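Local coordinates for protein dihydrolipoyl dehydrogenase (Elizabethkingia anophelis NUHP1, PDB 6UZI) that probably oxidises the dihydrolipoyl groups of its partner proteins with NAD(+), using bound FAD and a redox-active disulfide, at residues 405-410 against 414-419. Numbering follows the deposited sequence.
Sequences IKILAD and DEILGV
I407 meets two side chains of strand 416-419 on one face of the sheet, and its two branches divide the work. I407 CG1, set anti to the carbonyl carbon (chi1 -70°), runs beside V419, both side chains pointing the same way, 4.1 Å from V419 CG1. The other branch, I407 CG2, lies anti to the backbone N and meets I416 CG1 at 4.1 Å, the two isoleucines passing at a slant. A409 shares this face, which is covered by helix 458-469 over I407 and helix 426-438 over I416 and V419. On the reverse face L408 lays its CB and CG beside the carbonyl of G418, L408 CB lying 3.7 Å from G418 O.

The backbone shows how a hairpin absorbs an extra residue. L408 N donates an almost straight bond to G418 O (2.8 Å), but L408 O receives two amides: a firm one from L417 N at 2.7 Å and a weak one from G418 N at 3.3 Å. L417 is thereby turned out of the regular alternation, and L417 CG comes to lie 3.8 Å from D410 N. Toward the turn, D410 N binds E415 O at 2.7 Å, and D414 N returns to D410 O through a more bent bond. The carboxylates find their strongest partners outside the two segments: D410 OD1 accepts T413 N within the turn, while D414 pairs with K383 and E415 with R440. Together these features make a classic beta bulge in an antiparallel hairpin, here joining two inner strands of the antiparallel sheet in the dimerisation domain of the pyridine nucleotide-disulfide oxidoreductases.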
ATOM      1  N   ILE A 405      12.369   6.965  -1.453  1.00 38.72           N
ATOM      2  CA  ILE A 405      12.076   6.907  -0.025  1.00 27.62           C
ATOM      3  C   ILE A 405      13.254   7.516   0.720  1.00 34.25           C
ATOM      4  O   ILE A 405      14.413   7.173   0.452  1.00 34.80           O
ATOM      5  CB  ILE A 405      11.820   5.469   0.448  1.00 28.12           C
ATOM      6  CG1 ILE A 405      10.703   4.834  -0.379  1.00 30.38           C
ATOM      7  CG2 ILE A 405      11.497   5.455   1.932  1.00 23.19           C
ATOM      8  CD1 ILE A 405       9.339   5.335  -0.009  1.00 25.93           C
ATOM      9  N   LYS A 406      12.959   8.420   1.647  1.00 30.89           N
ATOM     10  CA  LYS A 406      13.985   9.169   2.354  1.00 28.06           C
ATOM     11  C   LYS A 406      13.747   9.065   3.851  1.00 32.26           C
ATOM     12  O   LYS A 406      12.647   9.352   4.331  1.00 38.68           O
ATOM     13  CB  LYS A 406      13.992  10.631   1.897  1.00 27.85           C
ATOM     14  CG  LYS A 406      14.828  11.572   2.755  1.00 28.16           C
ATOM     15  CD  LYS A 406      14.564  13.025   2.358  1.00 34.56           C
ATOM     16  CE  LYS A 406      15.634  13.960   2.912  1.00 34.61           C
ATOM     17  NZ  LYS A 406      15.396  15.362   2.495  1.00 30.56           N
ATOM     18  N   ILE A 407      14.775   8.654   4.585  1.00 32.87           N
ATOM     19  CA  ILE A 407      14.695   8.479   6.028  1.00 32.02           C
ATOM     20  C   ILE A 407      15.733   9.379   6.685  1.00 38.44           C
ATOM     21  O   ILE A 407      16.893   9.413   6.258  1.00 35.71           O
ATOM     22  CB  ILE A 407      14.914   7.011   6.433  1.00 34.90           C
ATOM     23  CG1 ILE A 407      13.723   6.156   5.999  1.00 29.32           C
ATOM     24  CG2 ILE A 407      15.135   6.903   7.943  1.00 26.28           C
ATOM     25  CD1 ILE A 407      13.919   4.663   6.242  1.00 29.85           C
ATOM     26  N   LEU A 408      15.311  10.102   7.718  1.00 40.31           N
ATOM     27  CA  LEU A 408      16.186  10.929   8.534  1.00 38.34           C
ATOM     28  C   LEU A 408      16.325  10.277   9.905  1.00 42.86           C
ATOM     29  O   LEU A 408      15.323   9.902  10.524  1.00 37.86           O
ATOM     30  CB  LEU A 408      15.625  12.344   8.662  1.00 37.36           C
ATOM     31  CG  LEU A 408      15.360  13.062   7.340  1.00 41.56           C
ATOM     32  CD1 LEU A 408      14.530  14.319   7.553  1.00 36.02           C
ATOM     33  CD2 LEU A 408      16.672  13.405   6.672  1.00 50.31           C
ATOM     34  N   ALA A 409      17.567  10.140  10.377  1.00 45.03           N
ATOM     35  CA  ALA A 409      17.857   9.476  11.638  1.00 37.12           C
ATOM     36  C   ALA A 409      18.835  10.301  12.460  1.00 42.69           C
ATOM     37  O   ALA A 409      19.708  10.978  11.911  1.00 52.85           O
ATOM     38  CB  ALA A 409      18.440   8.082  11.401  1.00 35.83           C
ATOM     39  N   ASP A 410      18.686  10.235  13.787  1.00 44.96           N
ATOM     40  CA  ASP A 410      19.627  10.911  14.676  1.00 45.36           C
ATOM     41  C   ASP A 410      21.004  10.276  14.523  1.00 40.85           C
ATOM     42  O   ASP A 410      21.141   9.052  14.566  1.00 44.51           O
ATOM     43  CB  ASP A 410      19.152  10.823  16.134  1.00 43.03           C
ATOM     44  CG  ASP A 410      19.992  11.679  17.087  1.00 51.73           C
ATOM     45  OD1 ASP A 410      20.921  11.139  17.735  1.00 52.28           O
ATOM     46  OD2 ASP A 410      19.747  12.902  17.161  1.00 55.29           O
ATOM     47  N   ASP A 414      20.694   6.834  16.197  1.00 45.93           N
ATOM     48  CA  ASP A 414      20.110   6.157  15.036  1.00 36.04           C
ATOM     49  C   ASP A 414      18.585   6.173  15.049  1.00 40.50           C
ATOM     50  O   ASP A 414      17.949   5.527  14.198  1.00 33.07           O
ATOM     51  CB  ASP A 414      20.624   4.713  14.903  1.00 37.28           C
ATOM     52  CG  ASP A 414      20.479   4.158  13.485  1.00 53.36           C
ATOM     53  OD1 ASP A 414      20.594   4.941  12.516  1.00 48.67           O
ATOM     54  OD2 ASP A 414      20.275   2.933  13.339  1.00 54.74           O
ATOM     55  N   GLU A 415      17.970   6.901  15.978  1.00 44.51           N
ATOM     56  CA  GLU A 415      16.517   6.957  16.026  1.00 42.91           C
ATOM     57  C   GLU A 415      15.982   7.691  14.807  1.00 46.24           C
ATOM     58  O   GLU A 415      16.460   8.775  14.458  1.00 48.94           O
ATOM     59  CB  GLU A 415      16.050   7.647  17.302  1.00 38.01           C
ATOM     60  CG  GLU A 415      14.547   7.818  17.392  1.00 36.88           C
ATOM     61  CD  GLU A 415      14.102   8.473  18.690  1.00 48.52           C
ATOM     62  OE1 GLU A 415      14.969   8.804  19.531  1.00 51.78           O
ATOM     63  OE2 GLU A 415      12.878   8.624  18.884  1.00 49.11           O
ATOM     64  N   ILE A 416      14.977   7.097  14.167  1.00 44.72           N
ATOM     65  CA  ILE A 416      14.342   7.712  13.012  1.00 34.48           C
ATOM     66  C   ILE A 416      13.605   8.971  13.441  1.00 42.13           C
ATOM     67  O   ILE A 416      12.748   8.937  14.336  1.00 37.64           O
ATOM     68  CB  ILE A 416      13.386   6.716  12.342  1.00 33.41           C
ATOM     69  CG1 ILE A 416      14.170   5.564  11.708  1.00 32.79           C
ATOM     70  CG2 ILE A 416      12.490   7.431  11.342  1.00 31.14           C
ATOM     71  CD1 ILE A 416      13.299   4.509  11.090  1.00 27.08           C
ATOM     72  N   LEU A 417      13.926  10.094  12.793  1.00 38.21           N
ATOM     73  CA  LEU A 417      13.297  11.370  13.102  1.00 37.12           C
ATOM     74  C   LEU A 417      12.267  11.815  12.066  1.00 40.27           C
ATOM     75  O   LEU A 417      11.413  12.646  12.390  1.00 37.02           O
ATOM     76  CB  LEU A 417      14.371  12.456  13.255  1.00 35.16           C
ATOM     77  CG  LEU A 417      15.455  12.204  14.306  1.00 29.93           C
ATOM     78  CD1 LEU A 417      16.453  13.337  14.300  1.00 45.11           C
ATOM     79  CD2 LEU A 417      14.847  12.068  15.690  1.00 30.61           C
ATOM     80  N   GLY A 418      12.319  11.282  10.846  1.00 39.39           N
ATOM     81  CA  GLY A 418      11.359  11.614   9.807  1.00 31.48           C
ATOM     82  C   GLY A 418      11.491  10.694   8.610  1.00 30.71           C
ATOM     83  O   GLY A 418      12.604  10.300   8.251  1.00 32.92           O
ATOM     84  N   VAL A 419      10.365  10.334   7.992  1.00 26.41           N
ATOM     85  CA  VAL A 419      10.322   9.447   6.831  1.00 23.51           C
ATOM     86  C   VAL A 419       9.493  10.131   5.758  1.00 27.74           C
ATOM     87  O   VAL A 419       8.360  10.545   6.019  1.00 40.11           O
ATOM     88  CB  VAL A 419       9.727   8.067   7.188  1.00 28.72           C
ATOM     89  CG1 VAL A 419       9.724   7.133   5.987  1.00 23.81           C
ATOM     90  CG2 VAL A 419      10.514   7.431   8.317  1.00 29.20           C
TER